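PDB 1C7O: cystalysin from Treponema denticola, which belongs to the class I and II aminotransferase family of pyridoxal-phosphate-dependent proteins and forms a dimer, with PPG bound in this model. Local coordinates for residues P35-D40 with F353-Y358; Y326-D331 with E368-A373. One frame throughout, in Å; residues are numbered along the deposited sequence.

How the contacts relate
Contacts 1 and 2 lie side by side, their centres about 8 Å apart and each about 12 Å from the centre of the chain. Along the sequence their segments alternate: 35-40, 326-331, 353-358, 368-373. Strand 367-371 is the middle member of a three-stranded antiparallel sheet, separate from the seven-stranded one, with 327-331 on one flank and 355-356 on the other, so the later segments of both contacts share that sheet. Loop 35-40 of contact 1 touches contact 2 through V38 O and N371 ND2 (2.9 Å, a probable hydrogen bond). Both contacts reach PPG: the small sheet and the loop line one side of its site, and V98 and V99 also bind it.

Contact 1. Residues P35-D40 with F353-Y358; sequences PLSVAD and FFDEGY. With PPG ((2E,3E)-4-(2-aminoethoxy)-2-[({3-hydroxy-2-methyl-5-[(phosphonooxy)methyl]pyridin-4-yl}methyl)imino]but-3-enoic acid), chain I.
An unstaggered first torsion on D355 (chi1 -117°) swings its carboxylate back toward the 35-40 loop, where OD1 comes against S37 CB at 3.0 Å, a tight contact without a hydrogen bond. In V38, CG1 stands anti to the backbone N (chi1 179°), and this methyl packs on PPG, 3.5 Å from its CGI atom. Further back, L36 N donates to F353 O over 2.9 Å; the bond is bent and the oxygen's position less certain, so it is weak evidence for the register. P35 CB meets F353 CB at 4.2 Å, while the F353 ring leads away to I347 of helix 339-350 and M22 of helix 17-25. A39 centres an inverse gamma turn, with D40 N bonded to V38 O at 3.0 Å. The N-H of A39 donates to the ligand, reaching PPG O2B at 2.8 Å with 140° at the hydrogen. Y64 of the second subunit packs on V38, so the loop lies at the dimer interface. D355 OD2 and the same O2B are two carboxylate oxygens at 3.8 Å, whose mutual repulsion is probably eased by R369, weakly ion-paired with D355 and hydrogen-bonded to the ligand carboxylate.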
loop_
_atom_site.group_PDB
_atom_site.type_symbol
_atom_site.label_atom_id
_atom_site.label_comp_id
_atom_site.label_asym_id
_atom_site.label_seq_id
_atom_site.Cartn_x
_atom_site.Cartn_y
_atom_site.Cartn_z
ATOM N N PRO A 35 -19.265 -13.095 -12.263
ATOM C CA PRO A 35 -18.313 -12.591 -13.256
ATOM C C PRO A 35 -17.065 -13.476 -13.356
ATOM O O PRO A 35 -16.660 -14.107 -12.375
ATOM C CB PRO A 35 -18.015 -11.173 -12.761
ATOM C CG PRO A 35 -18.229 -11.271 -11.288
ATOM C CD PRO A 35 -19.465 -12.124 -11.176
ATOM N N LEU A 36 -16.463 -13.528 -14.544
ATOM C CA LEU A 36 -15.279 -14.352 -14.768
ATOM C C LEU A 36 -14.146 -13.566 -15.413
ATOM O O LEU A 36 -13.422 -14.097 -16.256
ATOM C CB LEU A 36 -15.634 -15.531 -15.672
ATOM C CG LEU A 36 -16.778 -16.444 -15.223
ATOM C CD1 LEU A 36 -17.061 -17.447 -16.320
ATOM C CD2 LEU A 36 -16.422 -17.153 -13.929
ATOM N N SER A 37 -13.995 -12.308 -15.012
ATOM C CA SER A 37 -12.963 -11.429 -15.562
ATOM C C SER A 37 -11.717 -11.317 -14.674
ATOM O O SER A 37 -10.828 -12.166 -14.728
ATOM C CB SER A 37 -13.553 -10.038 -15.791
ATOM O OG SER A 37 -14.123 -9.526 -14.598
ATOM N N VAL A 38 -11.666 -10.261 -13.866
ATOM C CA VAL A 38 -10.558 -9.992 -12.951
ATOM C C VAL A 38 -9.905 -11.230 -12.338
ATOM O O VAL A 38 -10.580 -12.173 -11.944
ATOM C CB VAL A 38 -11.023 -9.065 -11.808
ATOM C CG1 VAL A 38 -9.873 -8.797 -10.838
ATOM C CG2 VAL A 38 -11.535 -7.751 -12.391
ATOM N N ALA A 39 -8.581 -11.213 -12.240
ATOM C CA ALA A 39 -7.849 -12.349 -11.684
ATOM C C ALA A 39 -7.766 -12.513 -10.158
ATOM O O ALA A 39 -6.681 -12.397 -9.577
ATOM C CB ALA A 39 -6.439 -12.395 -12.266
ATOM N N ASP A 40 -8.905 -12.746 -9.511
ATOM C CA ASP A 40 -8.926 -13.049 -8.080
ATOM C C ASP A 40 -9.883 -14.238 -8.035
ATOM O O ASP A 40 -10.661 -14.433 -8.973
ATOM C CB ASP A 40 -9.365 -11.849 -7.196
ATOM C CG ASP A 40 -10.830 -11.457 -7.359
ATOM O OD1 ASP A 40 -11.236 -10.475 -6.687
ATOM O OD2 ASP A 40 -11.568 -12.100 -8.131
ATOM N N PHE A 353 -19.078 -12.378 -18.178
ATOM C CA PHE A 353 -18.047 -11.352 -18.106
ATOM C C PHE A 353 -16.612 -11.848 -18.111
ATOM O O PHE A 353 -16.093 -12.304 -17.096
ATOM C CB PHE A 353 -18.282 -10.481 -16.875
ATOM C CG PHE A 353 -19.607 -9.789 -16.878
ATOM C CD1 PHE A 353 -20.785 -10.511 -16.708
ATOM C CD2 PHE A 353 -19.684 -8.420 -17.078
ATOM C CE1 PHE A 353 -22.023 -9.872 -16.742
ATOM C CE2 PHE A 353 -20.917 -7.772 -17.113
ATOM C CZ PHE A 353 -22.087 -8.500 -16.947
ATOM N N PHE A 354 -15.980 -11.743 -19.276
ATOM C CA PHE A 354 -14.590 -12.149 -19.471
ATOM C C PHE A 354 -13.719 -10.915 -19.314
ATOM O O PHE A 354 -14.157 -9.849 -18.864
ATOM C CB PHE A 354 -14.328 -12.627 -20.905
ATOM C CG PHE A 354 -15.056 -13.867 -21.306
ATOM C CD1 PHE A 354 -14.915 -15.045 -20.584
ATOM C CD2 PHE A 354 -15.798 -13.884 -22.483
ATOM C CE1 PHE A 354 -15.495 -16.224 -21.033
ATOM C CE2 PHE A 354 -16.381 -15.060 -22.941
ATOM C CZ PHE A 354 -16.227 -16.232 -22.216
ATOM N N ASP A 355 -12.472 -11.091 -19.723
ATOM C CA ASP A 355 -11.502 -10.024 -19.758
ATOM C C ASP A 355 -11.274 -9.979 -21.269
ATOM O O ASP A 355 -10.465 -10.734 -21.813
ATOM C CB ASP A 355 -10.236 -10.418 -18.997
ATOM C CG ASP A 355 -9.980 -9.527 -17.787
ATOM O OD1 ASP A 355 -10.923 -9.321 -16.989
ATOM O OD2 ASP A 355 -8.841 -9.032 -17.630
ATOM N N GLU A 356 -12.049 -9.135 -21.945
ATOM C CA GLU A 356 -11.971 -8.986 -23.396
ATOM C C GLU A 356 -10.523 -8.968 -23.865
ATOM O O GLU A 356 -9.757 -8.075 -23.507
ATOM C CB GLU A 356 -12.686 -7.703 -23.827
ATOM C CG GLU A 356 -14.134 -7.615 -23.347
ATOM C CD GLU A 356 -15.054 -8.630 -24.017
ATOM O OE1 GLU A 356 -15.996 -9.107 -23.349
ATOM O OE2 GLU A 356 -14.844 -8.939 -25.213
ATOM N N GLY A 357 -10.166 -9.966 -24.670
ATOM C CA GLY A 357 -8.810 -10.097 -25.180
ATOM C C GLY A 357 -8.111 -8.862 -25.712
ATOM O O GLY A 357 -6.916 -8.686 -25.497
ATOM N N TYR A 358 -8.841 -7.996 -26.399
ATOM C CA TYR A 358 -8.243 -6.798 -26.970
ATOM C C TYR A 358 -7.582 -5.847 -25.966
ATOM O O TYR A 358 -6.806 -4.976 -26.358
ATOM C CB TYR A 358 -9.290 -6.047 -27.792
ATOM C CG TYR A 358 -10.285 -5.266 -26.979
ATOM C CD1 TYR A 358 -10.033 -3.937 -26.624
ATOM C CD2 TYR A 358 -11.488 -5.844 -26.571
ATOM C CE1 TYR A 358 -10.958 -3.206 -25.890
ATOM C CE2 TYR A 358 -12.423 -5.113 -25.830
ATOM C CZ TYR A 358 -12.151 -3.801 -25.501
ATOM O OH TYR A 358 -13.089 -3.069 -24.813
HETATM N N1 PPG I . 1.163 -9.200 -12.836
HETATM C C2 PPG I . 0.465 -10.078 -13.654
HETATM C C2A PPG I . 1.257 -10.689 -14.762
HETATM C C3 PPG I . -0.942 -10.334 -13.321
HETATM O O3 PPG I . -1.549 -11.207 -14.204
HETATM C C4 PPG I . -1.540 -9.710 -12.215
HETATM C C4A PPG I . -3.053 -9.868 -12.031
HETATM C C5 PPG I . -0.678 -8.766 -11.398
HETATM C C6 PPG I . 0.649 -8.564 -11.764
HETATM C C5A PPG I . -1.268 -7.944 -10.186
HETATM O OP4 PPG I . -0.375 -7.946 -9.055
HETATM P P PPG I . -0.666 -6.977 -7.794
HETATM O OP1 PPG I . -0.503 -5.596 -8.305
HETATM O OP2 PPG I . 0.364 -7.352 -6.714
HETATM O OP3 PPG I . -2.029 -7.314 -7.321
HETATM N N4A PPG I . -3.786 -8.911 -12.828
HETATM C CAI PPG I . -5.257 -9.003 -12.856
HETATM C CBC PPG I . -5.912 -9.610 -14.061
HETATM O O2B PPG I . -7.304 -9.689 -14.177
HETATM O O3B PPG I . -5.167 -10.085 -15.021
HETATM C CBI PPG I . -6.030 -8.589 -11.717
HETATM C CGI PPG I . -6.780 -7.383 -11.744
HETATM O OET PPG I . -6.153 -6.074 -11.845
HETATM C CEI PPG I . -7.242 -5.076 -11.562
HETATM C CFI PPG I . -7.737 -5.239 -10.108
HETATM N NI PPG I . -8.825 -4.367 -9.796
#

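Contact 2. Residues Y326-D331 with E368-A373; sequences YLQWID and ERINLA. With PPG ((2E,3E)-4-(2-aminoethoxy)-2-[({3-hydroxy-2-methyl-5-[(phosphonooxy)methyl]pyridin-4-yl}methyl)imino]but-3-enoic acid), chain I.
L327 lays its CD1 methyl over one face of the R369 guanidinium, offset toward the rim and 3.3 Å from NH1. The edge of that group faces the PPG carboxylate in a fork of two nearly straight bonds, NH1 to O3B at 2.7 Å and NH2 to O2B at 2.8 Å. R369 gets there by extending through its first two torsions and then bending at chi3 (68°), while its CB meets the W329 ring near the plane, at the edge. NH1 also donates to N175 OD1 and NH2 to S37 O, which fix the rotation of the guanidinium. Such a bidentate arginine-carboxylate pair is familiar from fold type I aminotransferases.

The arginine springs from an antiparallel strand pair whose axes approach to 4.6 Å at 149° between directions. L327-N371 and W329-R369 are non-hydrogen-bonded pairs; Q328-I370 and I330-E368 are hydrogen-bonded ones, I330 N reaching E368 O at 2.8 Å. On the face opposite R369, I330 CD1 touches I370 CG2 at 3.7 Å, and helix 289-313 packs there through V306 and F310.

Past the strand end, A373 CB sits almost squarely over the Y326 ring, 3.7 Å from its centroid, a CH-pi contact. The N371 amide runs alongside that ring, their planes 24° apart. Its OD1 accepts from A373 N at 2.7 Å, an Asx turn that holds the alanine in place. Further out, W329 NE1 bonds to Y149 OH and its ring stacks on F367.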
loop_
_atom_site.group_PDB
_atom_site.type_symbol
_atom_site.label_atom_id
_atom_site.label_comp_id
_atom_site.label_asym_id
_atom_site.label_seq_id
_atom_site.Cartn_x
_atom_site.Cartn_y
_atom_site.Cartn_z
ATOM N N TYR A 326 -4.786 -19.462 -14.150
ATOM C CA TYR A 326 -6.124 -20.034 -14.201
ATOM C C TYR A 326 -6.955 -19.142 -15.089
ATOM O O TYR A 326 -8.170 -19.052 -14.949
ATOM C CB TYR A 326 -6.733 -20.153 -12.797
ATOM C CG TYR A 326 -6.766 -18.878 -11.963
ATOM C CD1 TYR A 326 -6.120 -18.821 -10.724
ATOM C CD2 TYR A 326 -7.488 -17.753 -12.378
ATOM C CE1 TYR A 326 -6.195 -17.680 -9.916
ATOM C CE2 TYR A 326 -7.573 -16.611 -11.577
ATOM C CZ TYR A 326 -6.922 -16.581 -10.346
ATOM O OH TYR A 326 -6.997 -15.462 -9.551
ATOM N N LEU A 327 -6.265 -18.485 -16.017
ATOM C CA LEU A 327 -6.883 -17.581 -16.978
ATOM C C LEU A 327 -6.734 -18.207 -18.377
ATOM O O LEU A 327 -5.676 -18.114 -19.009
ATOM C CB LEU A 327 -6.185 -16.225 -16.911
ATOM C CG LEU A 327 -6.058 -15.615 -15.504
ATOM C CD1 LEU A 327 -5.157 -14.384 -15.535
ATOM C CD2 LEU A 327 -7.443 -15.251 -14.976
ATOM N N GLN A 328 -7.802 -18.846 -18.845
ATOM C CA GLN A 328 -7.820 -19.518 -20.138
ATOM C C GLN A 328 -8.111 -18.571 -21.298
ATOM O O GLN A 328 -9.046 -17.770 -21.237
ATOM C CB GLN A 328 -8.842 -20.653 -20.099
ATOM C CG GLN A 328 -9.022 -21.391 -21.410
ATOM C CD GLN A 328 -9.683 -22.741 -21.214
ATOM O OE1 GLN A 328 -10.571 -22.895 -20.374
ATOM N NE2 GLN A 328 -9.258 -23.727 -21.996
ATOM N N TRP A 329 -7.304 -18.691 -22.354
ATOM C CA TRP A 329 -7.379 -17.857 -23.564
ATOM C C TRP A 329 -8.293 -18.517 -24.608
ATOM O O TRP A 329 -7.926 -19.530 -25.206
ATOM C CB TRP A 329 -5.955 -17.699 -24.123
ATOM C CG TRP A 329 -5.701 -16.532 -25.066
ATOM C CD1 TRP A 329 -5.023 -16.583 -26.250
ATOM C CD2 TRP A 329 -6.052 -15.151 -24.868
ATOM N NE1 TRP A 329 -4.928 -15.329 -26.801
ATOM C CE2 TRP A 329 -5.548 -14.430 -25.977
ATOM C CE3 TRP A 329 -6.735 -14.452 -23.862
ATOM C CZ2 TRP A 329 -5.708 -13.045 -26.111
ATOM C CZ3 TRP A 329 -6.895 -13.067 -23.995
ATOM C CH2 TRP A 329 -6.383 -12.382 -25.114
ATOM N N ILE A 330 -9.473 -17.935 -24.829
ATOM C CA ILE A 330 -10.444 -18.481 -25.779
ATOM C C ILE A 330 -10.498 -17.684 -27.085
ATOM O O ILE A 330 -10.608 -16.458 -27.065
ATOM C CB ILE A 330 -11.871 -18.512 -25.163
ATOM C CG1 ILE A 330 -11.823 -19.087 -23.742
ATOM C CG2 ILE A 330 -12.797 -19.367 -26.027
ATOM C CD1 ILE A 330 -13.139 -18.999 -22.997
ATOM N N ASP A 331 -10.456 -18.397 -28.211
ATOM C CA ASP A 331 -10.472 -17.787 -29.541
ATOM C C ASP A 331 -11.853 -17.750 -30.217
ATOM O O ASP A 331 -12.316 -18.749 -30.774
ATOM C CB ASP A 331 -9.450 -18.519 -30.431
ATOM C CG ASP A 331 -9.430 -18.009 -31.873
ATOM O OD1 ASP A 331 -9.886 -16.872 -32.136
ATOM O OD2 ASP A 331 -8.933 -18.760 -32.746
ATOM N N GLU A 368 -11.005 -14.034 -25.691
ATOM C CA GLU A 368 -11.655 -13.754 -24.416
ATOM C C GLU A 368 -10.874 -14.514 -23.345
ATOM O O GLU A 368 -10.432 -15.642 -23.581
ATOM C CB GLU A 368 -13.104 -14.258 -24.419
ATOM C CG GLU A 368 -14.008 -13.652 -25.474
ATOM C CD GLU A 368 -14.335 -12.197 -25.212
ATOM O OE1 GLU A 368 -15.136 -11.625 -25.982
ATOM O OE2 GLU A 368 -13.795 -11.621 -24.242
ATOM N N ARG A 369 -10.691 -13.903 -22.177
ATOM C CA ARG A 369 -9.978 -14.571 -21.093
ATOM C C ARG A 369 -10.979 -14.949 -20.003
ATOM O O ARG A 369 -11.631 -14.089 -19.419
ATOM C CB ARG A 369 -8.899 -13.661 -20.504
ATOM C CG ARG A 369 -7.796 -14.427 -19.783
ATOM C CD ARG A 369 -6.952 -13.516 -18.938
ATOM N NE ARG A 369 -7.722 -12.997 -17.820
ATOM C CZ ARG A 369 -7.268 -12.094 -16.960
ATOM N NH1 ARG A 369 -6.041 -11.613 -17.100
ATOM N NH2 ARG A 369 -8.044 -11.676 -15.964
ATOM N N ILE A 370 -11.102 -16.242 -19.736
ATOM C CA ILE A 370 -12.033 -16.724 -18.730
ATOM C C ILE A 370 -11.322 -17.123 -17.441
ATOM O O ILE A 370 -10.301 -17.816 -17.471
ATOM C CB ILE A 370 -12.820 -17.935 -19.264
ATOM C CG1 ILE A 370 -13.913 -18.338 -18.274
ATOM C CG2 ILE A 370 -11.866 -19.103 -19.507
ATOM C CD1 ILE A 370 -14.796 -19.475 -18.775
ATOM N N ASN A 371 -11.863 -16.669 -16.312
ATOM C CA ASN A 371 -11.295 -16.989 -15.004
ATOM C C ASN A 371 -11.828 -18.343 -14.557
ATOM O O ASN A 371 -13.016 -18.481 -14.274
ATOM C CB ASN A 371 -11.683 -15.936 -13.971
ATOM C CG ASN A 371 -10.974 -16.138 -12.656
ATOM O OD1 ASN A 371 -10.791 -17.271 -12.210
ATOM N ND2 ASN A 371 -10.575 -15.041 -12.019
ATOM N N LEU A 372 -10.939 -19.329 -14.476
ATOM C CA LEU A 372 -11.302 -20.696 -14.096
ATOM C C LEU A 372 -11.347 -20.952 -12.591
ATOM O O LEU A 372 -11.735 -22.044 -12.167
ATOM C CB LEU A 372 -10.323 -21.688 -14.747
ATOM C CG LEU A 372 -10.163 -21.587 -16.272
ATOM C CD1 LEU A 372 -8.922 -22.319 -16.728
ATOM C CD2 LEU A 372 -11.390 -22.145 -16.947
ATOM N N ALA A 373 -10.959 -19.956 -11.791
ATOM C CA ALA A 373 -10.940 -20.104 -10.334
ATOM C C ALA A 373 -12.319 -19.913 -9.720
ATOM O O ALA A 373 -12.606 -18.890 -9.089
ATOM C CB ALA A 373 -9.951 -19.123 -9.715
HETATM N N1 PPG I . 1.163 -9.200 -12.836
HETATM C C2 PPG I . 0.465 -10.078 -13.654
HETATM C C2A PPG I . 1.257 -10.689 -14.762
HETATM C C3 PPG I . -0.942 -10.334 -13.321
HETATM O O3 PPG I . -1.549 -11.207 -14.204
HETATM C C4 PPG I . -1.540 -9.710 -12.215
HETATM C C4A PPG I . -3.053 -9.868 -12.031
HETATM C C5 PPG I . -0.678 -8.766 -11.398
HETATM C C6 PPG I . 0.649 -8.564 -11.764
HETATM C C5A PPG I . -1.268 -7.944 -10.186
HETATM O OP4 PPG I . -0.375 -7.946 -9.055
HETATM P P PPG I . -0.666 -6.977 -7.794
HETATM O OP1 PPG I . -0.503 -5.596 -8.305
HETATM O OP2 PPG I . 0.364 -7.352 -6.714
HETATM O OP3 PPG I . -2.029 -7.314 -7.321
HETATM N N4A PPG I . -3.786 -8.911 -12.828
HETATM C CAI PPG I . -5.257 -9.003 -12.856
HETATM C CBC PPG I . -5.912 -9.610 -14.061
HETATM O O2B PPG I . -7.304 -9.689 -14.177
HETATM O O3B PPG I . -5.167 -10.085 -15.021
HETATM C CBI PPG I . -6.030 -8.589 -11.717
HETATM C CGI PPG I . -6.780 -7.383 -11.744
HETATM O OET PPG I . -6.153 -6.074 -11.845
HETATM C CEI PPG I . -7.242 -5.076 -11.562
HETATM C CFI PPG I . -7.737 -5.239 -10.108
HETATM N NI PPG I . -8.825 -4.367 -9.796
#